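Local coordinates for protein phosphodiesterase (Pseudomonas aeruginosa, PDB 4G75) that is a colicin M-like bacteriocin, a magnesium-binding phosphodiesterase that probably kills related bacteria by hydrolysing the lipid-linked precursor of peptidoglycan, at residues 90-98 against 108-116. Numbering follows the deposited sequence.
Sequences FDLPQADYN and TAMNRAQNH. With EDO (1,2-ethanediol), chain N.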
ATOM      1  N   PHE A  90      -7.842  -8.520  -8.190  1.00  8.23           N
ATOM      2  CA  PHE A  90      -6.818  -9.215  -8.966  1.00 11.60           C
ATOM      3  C   PHE A  90      -5.820  -8.236  -9.585  1.00  5.67           C
ATOM      4  O   PHE A  90      -4.618  -8.460  -9.534  1.00  9.68           O
ATOM      5  CB  PHE A  90      -7.483 -10.060 -10.063  1.00 10.96           C
ATOM      6  CG  PHE A  90      -6.524 -10.902 -10.873  1.00  5.99           C
ATOM      7  CD1 PHE A  90      -6.012 -12.088 -10.364  1.00 11.42           C
ATOM      8  CD2 PHE A  90      -6.177 -10.534 -12.167  1.00  9.30           C
ATOM      9  CE1 PHE A  90      -5.150 -12.881 -11.123  1.00  9.93           C
ATOM     10  CE2 PHE A  90      -5.319 -11.323 -12.929  1.00  8.99           C
ATOM     11  CZ  PHE A  90      -4.799 -12.494 -12.402  1.00 11.34           C
ATOM     12  N   ASP A  91      -6.324  -7.152 -10.166  1.00  6.59           N
ATOM     13  CA  ASP A  91      -5.501  -6.247 -10.966  1.00  8.53           C
ATOM     14  C   ASP A  91      -4.607  -5.328 -10.147  1.00  9.41           C
ATOM     15  O   ASP A  91      -3.455  -5.079 -10.518  1.00  6.02           O
ATOM     16  CB  ASP A  91      -6.377  -5.385 -11.877  1.00  5.44           C
ATOM     17  CG  ASP A  91      -6.942  -6.161 -13.050  1.00  4.25           C
ATOM     18  OD1 ASP A  91      -6.407  -7.248 -13.358  1.00  9.21           O
ATOM     19  OD2 ASP A  91      -7.918  -5.677 -13.660  1.00  7.50           O
ATOM     20  N   LEU A  92      -5.144  -4.810  -9.047  1.00  8.88           N
ATOM     21  CA  LEU A  92      -4.417  -3.836  -8.242  1.00  8.69           C
ATOM     22  C   LEU A  92      -3.028  -4.298  -7.755  1.00  9.10           C
ATOM     23  O   LEU A  92      -2.059  -3.546  -7.857  1.00  6.76           O
ATOM     24  CB  LEU A  92      -5.291  -3.311  -7.095  1.00  7.58           C
ATOM     25  CG  LEU A  92      -6.356  -2.298  -7.544  1.00  8.54           C
ATOM     26  CD1 LEU A  92      -7.483  -2.195  -6.521  1.00  9.70           C
ATOM     27  CD2 LEU A  92      -5.738  -0.923  -7.829  1.00  9.19           C
ATOM     28  N   PRO A  93      -2.912  -5.531  -7.237  1.00  6.17           N
ATOM     29  CA  PRO A  93      -1.564  -5.935  -6.808  1.00  7.95           C
ATOM     30  C   PRO A  93      -0.598  -6.074  -7.975  1.00  7.86           C
ATOM     31  O   PRO A  93       0.607  -5.875  -7.799  1.00  7.80           O
ATOM     32  CB  PRO A  93      -1.783  -7.317  -6.173  1.00 12.61           C
ATOM     33  CG  PRO A  93      -3.222  -7.407  -5.895  1.00 20.49           C
ATOM     34  CD  PRO A  93      -3.934  -6.524  -6.874  1.00  5.58           C
ATOM     35  N   GLN A  94      -1.111  -6.424  -9.149  1.00 10.69           N
ATOM     36  CA  GLN A  94      -0.259  -6.557 -10.323  1.00  8.65           C
ATOM     37  C   GLN A  94       0.226  -5.190 -10.794  1.00  6.73           C
ATOM     38  O   GLN A  94       1.382  -5.038 -11.181  1.00  8.31           O
ATOM     39  CB  GLN A  94      -0.984  -7.297 -11.452  1.00  9.24           C
ATOM     40  CG  GLN A  94      -0.120  -7.521 -12.692  1.00  7.99           C
ATOM     41  CD  GLN A  94       0.972  -8.548 -12.453  1.00  9.10           C
ATOM     42  OE1 GLN A  94       0.697  -9.698 -12.122  1.00 14.33           O
ATOM     43  NE2 GLN A  94       2.227  -8.129 -12.609  1.00 10.59           N
ATOM     44  N   ALA A  95      -0.651  -4.190 -10.738  1.00  6.90           N
ATOM     45  CA  ALA A  95      -0.271  -2.824 -11.080  1.00  5.85           C
ATOM     46  C   ALA A  95       0.834  -2.327 -10.144  1.00  6.05           C
ATOM     47  O   ALA A  95       1.813  -1.714 -10.574  1.00  8.30           O
ATOM     48  CB  ALA A  95      -1.484  -1.896 -11.001  1.00  6.91           C
ATOM     49  N   ASP A  96       0.674  -2.592  -8.856  1.00  6.12           N
ATOM     50  CA  ASP A  96       1.687  -2.172  -7.904  1.00  7.74           C
ATOM     51  C   ASP A  96       3.021  -2.836  -8.218  1.00  5.53           C
ATOM     52  O   ASP A  96       4.080  -2.184  -8.196  1.00  8.43           O
ATOM     53  CB  ASP A  96       1.276  -2.491  -6.469  1.00  4.65           C
ATOM     54  CG  ASP A  96       2.197  -1.833  -5.461  1.00  5.25           C
ATOM     55  OD1 ASP A  96       2.076  -0.602  -5.284  1.00  6.45           O
ATOM     56  OD2 ASP A  96       3.045  -2.537  -4.873  1.00  8.90           O
ATOM     57  N   TYR A  97       2.968  -4.130  -8.505  1.00  6.65           N
ATOM     58  CA  TYR A  97       4.179  -4.891  -8.772  1.00 10.66           C
ATOM     59  C   TYR A  97       4.830  -4.460 -10.082  1.00 15.23           C
ATOM     60  O   TYR A  97       6.054  -4.513 -10.220  1.00 10.86           O
ATOM     61  CB  TYR A  97       3.902  -6.394  -8.785  1.00  9.40           C
ATOM     62  CG  TYR A  97       5.176  -7.201  -8.760  1.00 11.37           C
ATOM     63  CD1 TYR A  97       5.994  -7.192  -7.641  1.00  8.35           C
ATOM     64  CD2 TYR A  97       5.577  -7.946  -9.867  1.00 11.15           C
ATOM     65  CE1 TYR A  97       7.178  -7.913  -7.609  1.00  8.52           C
ATOM     66  CE2 TYR A  97       6.763  -8.676  -9.844  1.00 13.39           C
ATOM     67  CZ  TYR A  97       7.555  -8.652  -8.709  1.00 14.85           C
ATOM     68  OH  TYR A  97       8.737  -9.362  -8.673  1.00 17.96           O
ATOM     69  N   ASN A  98       4.021  -4.022 -11.041  1.00  7.95           N
ATOM     70  CA  ASN A  98       4.581  -3.496 -12.284  1.00  7.11           C
ATOM     71  C   ASN A  98       5.424  -2.254 -12.018  1.00 12.51           C
ATOM     72  O   ASN A  98       6.482  -2.054 -12.626  1.00  9.64           O
ATOM     73  CB  ASN A  98       3.477  -3.185 -13.300  1.00  3.53           C
ATOM     74  CG  ASN A  98       2.865  -4.449 -13.882  1.00  8.08           C
ATOM     75  OD1 ASN A  98       3.447  -5.530 -13.777  1.00 11.86           O
ATOM     76  ND2 ASN A  98       1.701  -4.320 -14.500  1.00  6.91           N
ATOM     77  N   THR A 108       0.877   3.161 -17.309  1.00  8.65           N
ATOM     78  CA  THR A 108       1.424   1.973 -17.962  1.00  8.85           C
ATOM     79  C   THR A 108       1.287   0.741 -17.067  1.00  9.43           C
ATOM     80  O   THR A 108       0.950  -0.343 -17.531  1.00  8.99           O
ATOM     81  CB  THR A 108       2.900   2.162 -18.347  1.00 11.60           C
ATOM     82  OG1 THR A 108       3.016   3.239 -19.286  1.00 15.24           O
ATOM     83  CG2 THR A 108       3.457   0.892 -18.970  1.00 11.76           C
ATOM     84  N   ALA A 109       1.562   0.915 -15.782  1.00  8.65           N
ATOM     85  CA  ALA A 109       1.486  -0.189 -14.841  1.00  6.99           C
ATOM     86  C   ALA A 109       0.080  -0.785 -14.826  1.00 13.08           C
ATOM     87  O   ALA A 109      -0.078  -1.998 -14.832  1.00 11.50           O
ATOM     88  CB  ALA A 109       1.894   0.278 -13.447  1.00  5.83           C
HETATM   89  N   MSE A 110      -0.936   0.072 -14.820  1.00  7.59           N
HETATM   90  CA  MSE A 110      -2.313  -0.405 -14.788  1.00  9.08           C
HETATM   91  C   MSE A 110      -2.721  -1.035 -16.119  1.00 10.67           C
HETATM   92  O   MSE A 110      -3.369  -2.072 -16.139  1.00  9.59           O
HETATM   93  CB  MSE A 110      -3.282   0.712 -14.419  1.00 10.42           C
HETATM   94  CG  MSE A 110      -4.733   0.263 -14.416  1.00 10.02           C
HETATM   95 SE   MSE A 110      -5.083  -1.085 -13.035  1.00 21.87          SE
HETATM   96  CE  MSE A 110      -5.283   0.179 -11.553  1.00 14.38           C
ATOM     97  N   ASN A 111      -2.348  -0.415 -17.232  1.00 10.63           N
ATOM     98  CA  ASN A 111      -2.689  -0.996 -18.531  1.00  7.22           C
ATOM     99  C   ASN A 111      -2.038  -2.351 -18.742  1.00 12.30           C
ATOM    100  O   ASN A 111      -2.650  -3.265 -19.301  1.00 13.92           O
ATOM    101  CB  ASN A 111      -2.347  -0.041 -19.674  1.00  7.01           C
ATOM    102  CG  ASN A 111      -3.278   1.150 -19.726  1.00  7.14           C
ATOM    103  OD1 ASN A 111      -4.416   1.076 -19.269  1.00  9.31           O
ATOM    104  ND2 ASN A 111      -2.796   2.259 -20.286  1.00  9.15           N
ATOM    105  N   ARG A 112      -0.800  -2.490 -18.281  1.00  8.89           N
ATOM    106  CA  ARG A 112      -0.109  -3.771 -18.362  1.00  9.17           C
ATOM    107  C   ARG A 112      -0.845  -4.806 -17.521  1.00 11.53           C
ATOM    108  O   ARG A 112      -1.081  -5.931 -17.968  1.00 12.25           O
ATOM    109  CB  ARG A 112       1.351  -3.641 -17.908  1.00  9.81           C
ATOM    110  CG  ARG A 112       2.233  -4.810 -18.329  1.00 17.50           C
ATOM    111  CD  ARG A 112       3.642  -4.733 -17.739  1.00 10.66           C
ATOM    112  NE  ARG A 112       4.323  -3.468 -18.027  1.00 11.75           N
ATOM    113  CZ  ARG A 112       4.879  -3.150 -19.195  1.00 12.91           C
ATOM    114  NH1 ARG A 112       4.821  -3.992 -20.222  1.00 18.22           N
ATOM    115  NH2 ARG A 112       5.472  -1.975 -19.346  1.00 14.58           N
ATOM    116  N   ALA A 113      -1.214  -4.416 -16.303  1.00  9.27           N
ATOM    117  CA  ALA A 113      -1.951  -5.295 -15.411  1.00  5.49           C
ATOM    118  C   ALA A 113      -3.306  -5.713 -15.989  1.00  6.95           C
ATOM    119  O   ALA A 113      -3.783  -6.816 -15.718  1.00 10.54           O
ATOM    120  CB  ALA A 113      -2.139  -4.633 -14.018  1.00  6.79           C
ATOM    121  N   GLN A 114      -3.918  -4.847 -16.789  1.00  6.15           N
ATOM    122  CA  GLN A 114      -5.263  -5.122 -17.286  1.00 11.25           C
ATOM    123  C   GLN A 114      -5.263  -5.689 -18.702  1.00 12.35           C
ATOM    124  O   GLN A 114      -6.317  -5.843 -19.311  1.00 12.43           O
ATOM    125  CB  GLN A 114      -6.155  -3.876 -17.175  1.00 13.52           C
ATOM    126  CG  GLN A 114      -6.330  -3.428 -15.727  1.00  5.25           C
ATOM    127  CD  GLN A 114      -7.445  -2.415 -15.518  1.00  6.99           C
ATOM    128  OE1 GLN A 114      -7.528  -1.398 -16.210  1.00 10.67           O
ATOM    129  NE2 GLN A 114      -8.302  -2.687 -14.545  1.00  9.31           N
ATOM    130  N   ASN A 115      -4.079  -6.019 -19.207  1.00 11.86           N
ATOM    131  CA  ASN A 115      -3.963  -6.601 -20.539  1.00 11.30           C
ATOM    132  C   ASN A 115      -4.215  -8.102 -20.498  1.00 10.16           C
ATOM    133  O   ASN A 115      -3.312  -8.908 -20.730  1.00 13.37           O
ATOM    134  CB  ASN A 115      -2.588  -6.306 -21.135  1.00 12.14           C
ATOM    135  CG  ASN A 115      -2.518  -6.614 -22.619  1.00 30.85           C
ATOM    136  OD1 ASN A 115      -3.539  -6.859 -23.264  1.00 21.83           O
ATOM    137  ND2 ASN A 115      -1.309  -6.603 -23.167  1.00 22.97           N
ATOM    138  N   HIS A 116      -5.448  -8.473 -20.176  1.00 14.05           N
ATOM    139  CA  HIS A 116      -5.844  -9.873 -20.131  1.00 13.54           C
ATOM    140  C   HIS A 116      -7.340 -10.019 -20.378  1.00 12.82           C
ATOM    141  O   HIS A 116      -8.066  -9.028 -20.427  1.00 11.93           O
ATOM    142  CB  HIS A 116      -5.446 -10.516 -18.788  1.00 15.69           C
ATOM    143  CG  HIS A 116      -6.114  -9.913 -17.587  1.00 11.17           C
ATOM    144  ND1 HIS A 116      -7.395 -10.247 -17.200  1.00 14.14           N
ATOM    145  CD2 HIS A 116      -5.661  -9.035 -16.661  1.00 12.41           C
ATOM    146  CE1 HIS A 116      -7.707  -9.591 -16.097  1.00 13.63           C
ATOM    147  NE2 HIS A 116      -6.674  -8.844 -15.751  1.00  8.65           N
TER
HETATM  148  C1  EDO N 313      -6.264  -4.855 -23.338  1.00 47.89           C
HETATM  149  O1  EDO N 313      -7.201  -5.812 -23.843  1.00 73.31           O
HETATM  150  C2  EDO N 313      -7.014  -3.786 -22.555  1.00 28.93           C
HETATM  151  O2  EDO N 313      -7.641  -4.375 -21.410  1.00 34.21           O
HETATM  152  O   HOH W   1      -3.717  -8.314 -13.373  1.00 12.72           O
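D91 receives H116 and Q114 on separate carboxylate oxygens, closing one end of an α-helical hairpin in which helices 81-102 and 106-113 pack through alanines flanked by D91 and N98. H116 NE2 donates to D91 OD1 over 2.9 Å along an almost straight line (173°), entering on the syn lone pair with the oxygen in the imidazole plane. D91 OD2 is met on its anti side, 34° out of the carboxylate plane, by Q114 NE2 at 3.1 Å, and is also hydrogen-bonded to Y118 OH. A water donates to both D91 OD1 and A113 O, tying the carboxylate to the end of the second helix. Over one face of the H116 ring, F90 presents an edge in an offset edge-to-face pair with planes at 84°; F90 CE2 lies 4.0 Å from H116 NE2.

Between the two polar ends of the contact, the A113 methyl is a knob in the hole formed by D91, Q94, A95 and N98, its CB lying 3.6 Å from A95 N. A95 CB also touches the selenium of selenomethionine M110, whose CE reaches L92 CD2. At the other end, N98 ND2 donates to a lone pair of A109 O at 2.9 Å, an oxygen already bonded to A113 N. The aliphatic chain of R112 lies beside this amide, with R112 CB 3.5 Å from N98 ND2.

In the next shell, W87 meets the H116 ring, while D104 forms a salt bridge with R112. Q94 NE2 donates to N98 OD1 from above its carbonyl plane, consistent with the amide orientation that turns ND2 to A109 O.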